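CalS13 (Micromonospora echinospora, PDB 4ZAS) probably acts as a pyridoxal phosphate-dependent sugar aminotransferase of the DegT/DnrJ/EryC1 family, and binds dTDP-4-keto-6-deoxyglucose. Local coordinates at residues T112-E117 with V133-A138; S353-A358 with G371-A376. All blocks are in the same frame, centred on the assembly; numbering follows the deposited sequence.

Contact 1: residues T112-E117 with V133-A138; sequences TPLTFE and VDVDPA. With T46 (dTDP-4-keto-6-deoxyglucose), chain H.
Thr112, Pro113 and Leu114 open the loop that carries Phe116 into the nucleotide-sugar pocket; Thr112 and Pro113 meet both Val133 and Val135 of the neighbouring loop, Leu114 only Val135. Val135 contributes the largest share of the buried surface, and its CG2 makes the closest side-chain approaches to Thr112 and Leu114. That methyl lies 3.4 Å from Thr112 OG1 and 3.8 Å from Leu114 CB, while its twin CG1 reaches Leu114 CD2 at 4.0 Å. The Leu114 and Val135 side chains cross at about a right angle. Pro113 contributes the rim of its ring, with Pro113 CD 3.3 Å from Val133 O. The two segments share no hydrogen bond with each other; the shape of the first is set from within. With Thr112 OG1 placed anti to the backbone nitrogen (chi1 167°), the hydroxyl accepts from Leu114 N at 3.1 Å, an ST turn, and Leu114 is itself the centre of an inverse gamma turn. The loops follow adjacent parallel strands, 108-111 and 129-132, at one side of a mixed sheet whose strand order is that of the fold-type I aminotransferases, and the backbone bond of Val133 with Thr111 carries their pairing one residue past 129-132. Within 133-138, Val135 N donates to Asp134 OD1 at 2.8 Å, from 42° out of the carboxylate plane. Further along, Phe116 turns one ring face to the sugar: the keto oxygen T46 O4 stands 2.9 Å above the plane over the ring centre. Trp248 of the second subunit meets the same ring, with planes at about 50°.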
loop_
_atom_site.group_PDB
_atom_site.type_symbol
_atom_site.label_atom_id
_atom_site.label_comp_id
_atom_site.label_asym_id
_atom_site.label_seq_id
_atom_site.Cartn_x
_atom_site.Cartn_y
_atom_site.Cartn_z
ATOM N N THR A 112 2.685 -10.004 -19.874
ATOM C CA THR A 112 1.476 -10.334 -20.611
ATOM C C THR A 112 0.387 -9.314 -20.348
ATOM O O THR A 112 0.256 -8.818 -19.238
ATOM C CB THR A 112 0.963 -11.726 -20.268
ATOM O OG1 THR A 112 -0.371 -11.853 -20.780
ATOM C CG2 THR A 112 0.931 -11.903 -18.772
ATOM N N PRO A 113 -0.371 -8.962 -21.393
ATOM C CA PRO A 113 -1.474 -8.009 -21.247
ATOM C C PRO A 113 -2.779 -8.663 -20.796
ATOM O O PRO A 113 -3.700 -7.953 -20.362
ATOM C CB PRO A 113 -1.607 -7.409 -22.654
ATOM C CG PRO A 113 -1.044 -8.395 -23.538
ATOM C CD PRO A 113 -0.036 -9.210 -22.797
ATOM N N LEU A 114 -2.846 -9.992 -20.867
ATOM C CA LEU A 114 -4.026 -10.717 -20.403
ATOM C C LEU A 114 -3.871 -11.032 -18.923
ATOM O O LEU A 114 -3.374 -12.097 -18.526
ATOM C CB LEU A 114 -4.244 -11.996 -21.225
ATOM C CG LEU A 114 -5.486 -12.827 -20.887
ATOM C CD1 LEU A 114 -6.658 -11.915 -20.803
ATOM C CD2 LEU A 114 -5.733 -13.867 -21.976
ATOM N N THR A 115 -4.332 -10.094 -18.110
ATOM C CA THR A 115 -4.142 -10.178 -16.673
ATOM C C THR A 115 -4.808 -8.983 -16.031
ATOM O O THR A 115 -5.314 -8.099 -16.731
ATOM C CB THR A 115 -2.622 -10.209 -16.299
ATOM O OG1 THR A 115 -2.449 -10.388 -14.885
ATOM C CG2 THR A 115 -1.938 -8.927 -16.747
ATOM N N PHE A 116 -4.829 -8.971 -14.701
ATOM C CA PHE A 116 -5.282 -7.803 -13.945
ATOM C C PHE A 116 -4.263 -6.681 -14.097
ATOM O O PHE A 116 -3.052 -6.950 -14.129
ATOM C CB PHE A 116 -5.465 -8.158 -12.467
ATOM C CG PHE A 116 -5.973 -7.027 -11.626
ATOM C CD1 PHE A 116 -7.201 -6.449 -11.886
ATOM C CD2 PHE A 116 -5.227 -6.559 -10.543
ATOM C CE1 PHE A 116 -7.680 -5.420 -11.087
ATOM C CE2 PHE A 116 -5.693 -5.530 -9.753
ATOM C CZ PHE A 116 -6.926 -4.972 -10.016
ATOM N N GLU A 117 -4.735 -5.442 -14.181
ATOM C CA GLU A 117 -3.834 -4.292 -14.325
ATOM C C GLU A 117 -2.797 -4.182 -13.189
ATOM O O GLU A 117 -1.703 -3.665 -13.395
ATOM C CB GLU A 117 -4.625 -2.980 -14.403
ATOM C CG GLU A 117 -5.368 -2.750 -15.724
ATOM C CD GLU A 117 -6.766 -3.383 -15.806
ATOM O OE1 GLU A 117 -7.176 -4.152 -14.907
ATOM O OE2 GLU A 117 -7.473 -3.057 -16.777
ATOM N N VAL A 133 4.259 -9.217 -24.479
ATOM C CA VAL A 133 4.469 -10.490 -25.104
ATOM C C VAL A 133 3.094 -11.076 -25.411
ATOM O O VAL A 133 2.148 -10.907 -24.633
ATOM C CB VAL A 133 5.312 -11.389 -24.223
ATOM C CG1 VAL A 133 5.646 -12.664 -24.948
ATOM C CG2 VAL A 133 6.568 -10.666 -23.870
ATOM N N ASP A 134 2.983 -11.735 -26.563
ATOM C CA ASP A 134 1.713 -12.310 -26.992
ATOM C C ASP A 134 1.298 -13.396 -26.000
ATOM O O ASP A 134 2.074 -13.832 -25.150
ATOM C CB ASP A 134 1.813 -12.860 -28.426
ATOM C CG ASP A 134 0.444 -12.978 -29.133
ATOM O OD1 ASP A 134 -0.582 -12.602 -28.538
ATOM O OD2 ASP A 134 0.401 -13.406 -30.315
ATOM N N VAL A 135 0.044 -13.785 -26.105
ATOM C CA VAL A 135 -0.544 -14.794 -25.261
ATOM C C VAL A 135 -0.718 -16.072 -26.071
ATOM O O VAL A 135 -1.024 -16.041 -27.264
ATOM C CB VAL A 135 -1.881 -14.289 -24.677
ATOM C CG1 VAL A 135 -2.668 -15.409 -24.075
ATOM C CG2 VAL A 135 -1.618 -13.209 -23.638
ATOM N N ASP A 136 -0.458 -17.195 -25.427
ATOM C CA ASP A 136 -0.784 -18.494 -25.975
ATOM C C ASP A 136 -2.291 -18.758 -25.808
ATOM O O ASP A 136 -2.807 -18.878 -24.687
ATOM C CB ASP A 136 0.066 -19.560 -25.289
ATOM C CG ASP A 136 -0.310 -20.962 -25.691
ATOM O OD1 ASP A 136 -1.043 -21.138 -26.679
ATOM O OD2 ASP A 136 0.174 -21.897 -25.024
ATOM N N PRO A 137 -3.014 -18.828 -26.935
ATOM C CA PRO A 137 -4.480 -18.951 -26.931
ATOM C C PRO A 137 -5.013 -20.238 -26.296
ATOM O O PRO A 137 -6.213 -20.321 -26.056
ATOM C CB PRO A 137 -4.844 -18.880 -28.420
ATOM C CG PRO A 137 -3.604 -19.184 -29.141
ATOM C CD PRO A 137 -2.473 -18.699 -28.295
ATOM N N ALA A 138 -4.151 -21.220 -26.041
ATOM C CA ALA A 138 -4.590 -22.470 -25.430
ATOM C C ALA A 138 -4.551 -22.404 -23.909
ATOM O O ALA A 138 -5.319 -23.107 -23.250
ATOM C CB ALA A 138 -3.745 -23.637 -25.919
HETATM C C4 T46 H . -8.681 -8.234 -9.183
HETATM C C5 T46 H . -9.794 -8.822 -10.103
HETATM C C6 T46 H . -9.185 -9.933 -10.903
HETATM C C21 T46 H . -17.476 -9.751 -2.646
HETATM O O21 T46 H . -18.447 -10.425 -2.468
HETATM N N31 T46 H . -16.673 -9.109 -1.524
HETATM C C41 T46 H . -15.490 -8.292 -1.774
HETATM O O41 T46 H . -14.905 -7.822 -0.861
HETATM C C51 T46 H . -15.022 -8.057 -3.137
HETATM C C5A T46 H . -13.751 -7.183 -3.363
HETATM C C61 T46 H . -15.757 -8.654 -4.271
HETATM N N11 T46 H . -16.947 -9.481 -4.043
HETATM C C1, T46 H . -17.731 -10.098 -5.144
HETATM C C2, T46 H . -18.396 -9.124 -5.806
HETATM C C3, T46 H . -18.211 -9.395 -7.415
HETATM O O3, T46 H . -19.413 -10.088 -7.877
HETATM O O4, T46 H . -16.878 -10.844 -6.140
HETATM C C4, T46 H . -17.185 -10.144 -7.576
HETATM C C5, T46 H . -15.959 -9.324 -8.035
HETATM O O5, T46 H . -15.857 -8.157 -7.210
HETATM P P T46 H . -15.090 -6.827 -7.845
HETATM O O1P T46 H . -16.126 -5.785 -8.244
HETATM O O2P T46 H . -14.138 -6.273 -6.810
HETATM O OPP T46 H . -14.215 -7.368 -9.170
HETATM P P2 T46 H . -12.900 -6.598 -9.890
HETATM O O4P T46 H . -12.835 -6.919 -11.380
HETATM O O3P T46 H . -13.037 -5.104 -9.672
HETATM O O1 T46 H . -11.481 -7.056 -9.186
HETATM C C1 T46 H . -11.431 -8.216 -8.453
HETATM C C2 T46 H . -10.428 -7.923 -7.378
HETATM O O2 T46 H . -10.978 -6.872 -6.515
HETATM C C3 T46 H . -9.205 -7.408 -8.024
HETATM O O3 T46 H . -8.152 -7.236 -7.032
HETATM O O4 T46 H . -7.540 -8.393 -9.415
HETATM O O5 T46 H . -10.960 -9.284 -9.350
#

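Contact 2: residues S353-A358 with G371-A376; sequences SRRNDA and GLDRVA
Arg355 and Ala376 bring the two backbones closest, CA to CA 7.2 Å, where the loop ahead of the 3-10 turn 356-358 faces 371-376; no backbone hydrogen bond joins them, so the contact rests on side chains. Arg355 leaves the loop with CG between its backbone N and carbonyl carbon (chi1 50°) and bends at chi3, which brings the guanidinium between two carboxylates. Asp357 is gripped side-on: Arg355 NE gives a nearly straight bond (173°) of 2.9 Å to Asp357 OD1 on its syn side, and Arg355 NH2 reaches Asp357 OD2 at 3.0 Å. From the helix, Asp373 OD1 is met by Arg355 NH1 at 2.6 Å, nearly in line with its C-O bond, while NH2 adds a weak bond of 3.1 Å to that same oxygen. The guanidinium and Asp373 carboxylate planes stand 46° apart, yet both acidic groups lie at the guanidinium edge. One face takes Leu372 CD2, 3.0 Å above the plane and offset toward the rim. Ala376 CB lies beside the chain, 4.0 Å from Arg355 NH1. With two bonds to Asp357 holding its rotation, the guanidinium turns an edge to Asp373 and a face to Leu372. Asp357 OD2 and Asp373 OD1, 5.9 Å apart, would probably repel each other without the cation between them, so the three-residue network ties the exposed Asp373, and with it the helix, to the loop through charge.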
loop_
_atom_site.group_PDB
_atom_site.type_symbol
_atom_site.label_atom_id
_atom_site.label_comp_id
_atom_site.label_asym_id
_atom_site.label_seq_id
_atom_site.Cartn_x
_atom_site.Cartn_y
_atom_site.Cartn_z
ATOM N N SER A 353 -10.925 -8.863 -16.791
ATOM C CA SER A 353 -10.207 -7.622 -17.059
ATOM C C SER A 353 -10.003 -7.376 -18.544
ATOM O O SER A 353 -9.987 -8.304 -19.356
ATOM C CB SER A 353 -8.861 -7.613 -16.325
ATOM O OG SER A 353 -8.037 -8.666 -16.768
ATOM N N ARG A 354 -9.861 -6.106 -18.901
ATOM C CA ARG A 354 -9.577 -5.740 -20.287
ATOM C C ARG A 354 -8.115 -6.056 -20.622
ATOM O O ARG A 354 -7.243 -5.961 -19.741
ATOM C CB ARG A 354 -9.863 -4.258 -20.518
ATOM C CG ARG A 354 -9.776 -3.811 -21.965
ATOM C CD ARG A 354 -9.870 -2.313 -22.051
ATOM N NE ARG A 354 -10.083 -1.824 -23.405
ATOM C CZ ARG A 354 -9.731 -0.606 -23.802
ATOM N NH1 ARG A 354 -9.129 0.218 -22.947
ATOM N NH2 ARG A 354 -9.957 -0.217 -25.053
ATOM N N ARG A 355 -7.852 -6.451 -21.870
ATOM C CA ARG A 355 -6.469 -6.643 -22.317
ATOM C C ARG A 355 -5.723 -5.344 -22.012
ATOM O O ARG A 355 -6.099 -4.281 -22.508
ATOM C CB ARG A 355 -6.402 -7.014 -23.817
ATOM C CG ARG A 355 -7.196 -6.105 -24.773
ATOM C CD ARG A 355 -7.166 -6.633 -26.196
ATOM N NE ARG A 355 -5.807 -6.754 -26.722
ATOM C CZ ARG A 355 -5.496 -7.321 -27.892
ATOM N NH1 ARG A 355 -6.447 -7.847 -28.656
ATOM N NH2 ARG A 355 -4.228 -7.382 -28.292
ATOM N N ASN A 356 -4.692 -5.415 -21.179
ATOM C CA ASN A 356 -4.098 -4.173 -20.651
ATOM C C ASN A 356 -3.482 -3.332 -21.758
ATOM O O ASN A 356 -3.379 -2.117 -21.631
ATOM C CB ASN A 356 -3.027 -4.446 -19.581
ATOM C CG ASN A 356 -3.576 -5.119 -18.330
ATOM O OD1 ASN A 356 -2.820 -5.424 -17.404
ATOM N ND2 ASN A 356 -4.872 -5.364 -18.296
ATOM N N ASP A 357 -3.090 -3.976 -22.849
ATOM C CA ASP A 357 -2.409 -3.275 -23.924
ATOM C C ASP A 357 -3.316 -2.289 -24.654
ATOM O O ASP A 357 -2.834 -1.466 -25.429
ATOM C CB ASP A 357 -1.799 -4.276 -24.920
ATOM C CG ASP A 357 -2.840 -5.087 -25.647
ATOM O OD1 ASP A 357 -3.776 -5.590 -24.981
ATOM O OD2 ASP A 357 -2.718 -5.211 -26.887
ATOM N N ALA A 358 -4.624 -2.362 -24.425
ATOM C CA ALA A 358 -5.552 -1.486 -25.148
ATOM C C ALA A 358 -5.792 -0.171 -24.407
ATOM O O ALA A 358 -6.391 0.754 -24.949
ATOM C CB ALA A 358 -6.888 -2.195 -25.402
ATOM N N GLY A 371 -2.120 -13.757 -31.304
ATOM C CA GLY A 371 -2.629 -14.776 -30.415
ATOM C C GLY A 371 -3.661 -14.198 -29.463
ATOM O O GLY A 371 -4.727 -14.786 -29.273
ATOM N N LEU A 372 -3.356 -13.038 -28.878
ATOM C CA LEU A 372 -4.285 -12.390 -27.957
ATOM C C LEU A 372 -5.517 -11.960 -28.714
ATOM O O LEU A 372 -6.632 -12.135 -28.234
ATOM C CB LEU A 372 -3.639 -11.198 -27.233
ATOM C CG LEU A 372 -4.555 -10.450 -26.250
ATOM C CD1 LEU A 372 -5.110 -11.342 -25.143
ATOM C CD2 LEU A 372 -3.791 -9.298 -25.622
ATOM N N ASP A 373 -5.314 -11.429 -29.914
ATOM C CA ASP A 373 -6.423 -11.039 -30.789
ATOM C C ASP A 373 -7.380 -12.220 -31.003
ATOM O O ASP A 373 -8.590 -12.046 -31.064
ATOM C CB ASP A 373 -5.875 -10.528 -32.129
ATOM C CG ASP A 373 -5.185 -9.165 -32.007
ATOM O OD1 ASP A 373 -5.413 -8.448 -31.006
ATOM O OD2 ASP A 373 -4.379 -8.822 -32.896
ATOM N N ARG A 374 -6.817 -13.422 -31.099
ATOM C CA ARG A 374 -7.591 -14.617 -31.402
ATOM C C ARG A 374 -8.485 -15.075 -30.228
ATOM O O ARG A 374 -9.463 -15.801 -30.458
ATOM C CB ARG A 374 -6.639 -15.744 -31.835
ATOM C CG ARG A 374 -7.297 -16.788 -32.704
ATOM C CD ARG A 374 -7.912 -16.030 -33.873
ATOM N NE ARG A 374 -8.573 -16.857 -34.877
ATOM C CZ ARG A 374 -9.527 -16.392 -35.684
ATOM N NH1 ARG A 374 -9.922 -15.130 -35.553
ATOM N NH2 ARG A 374 -10.099 -17.175 -36.598
ATOM N N VAL A 375 -8.181 -14.652 -28.993
ATOM C CA VAL A 375 -9.009 -15.054 -27.838
ATOM C C VAL A 375 -9.709 -13.919 -27.054
ATOM O O VAL A 375 -10.652 -14.186 -26.305
ATOM C CB VAL A 375 -8.194 -15.887 -26.828
ATOM C CG1 VAL A 375 -7.716 -17.148 -27.466
ATOM C CG2 VAL A 375 -7.049 -15.088 -26.271
ATOM N N ALA A 376 -9.270 -12.676 -27.227
ATOM C CA ALA A 376 -9.726 -11.567 -26.374
ATOM C C ALA A 376 -11.243 -11.408 -26.333
ATOM O O ALA A 376 -11.801 -11.171 -25.265
ATOM C CB ALA A 376 -9.086 -10.266 -26.818
#

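How the contacts relate
Contact 1 closes before contact 2 opens along the chain, yet their centres lie only 7 Å apart. Asp134 OD2 of 133-138 probably accepts from Gly371 N at 2.7 Å, and its OD1 from Leu372 N, which ties contact 1 to the helix of contact 2. Thr115 O and Ser353 OG, 2.8 Å apart, probably form a hydrogen bond joining 112-117 to 353-358, while Pro137 CB packs on Val375 CG1 at 3.5 Å. Contact 1 extends to the pocket through Phe116, whereas the side chain of Arg355 stays about 14 Å from the ligand. Both reach Tyr262 of the second subunit, whose OH bonds to Glu117 OE2 and Arg354 N.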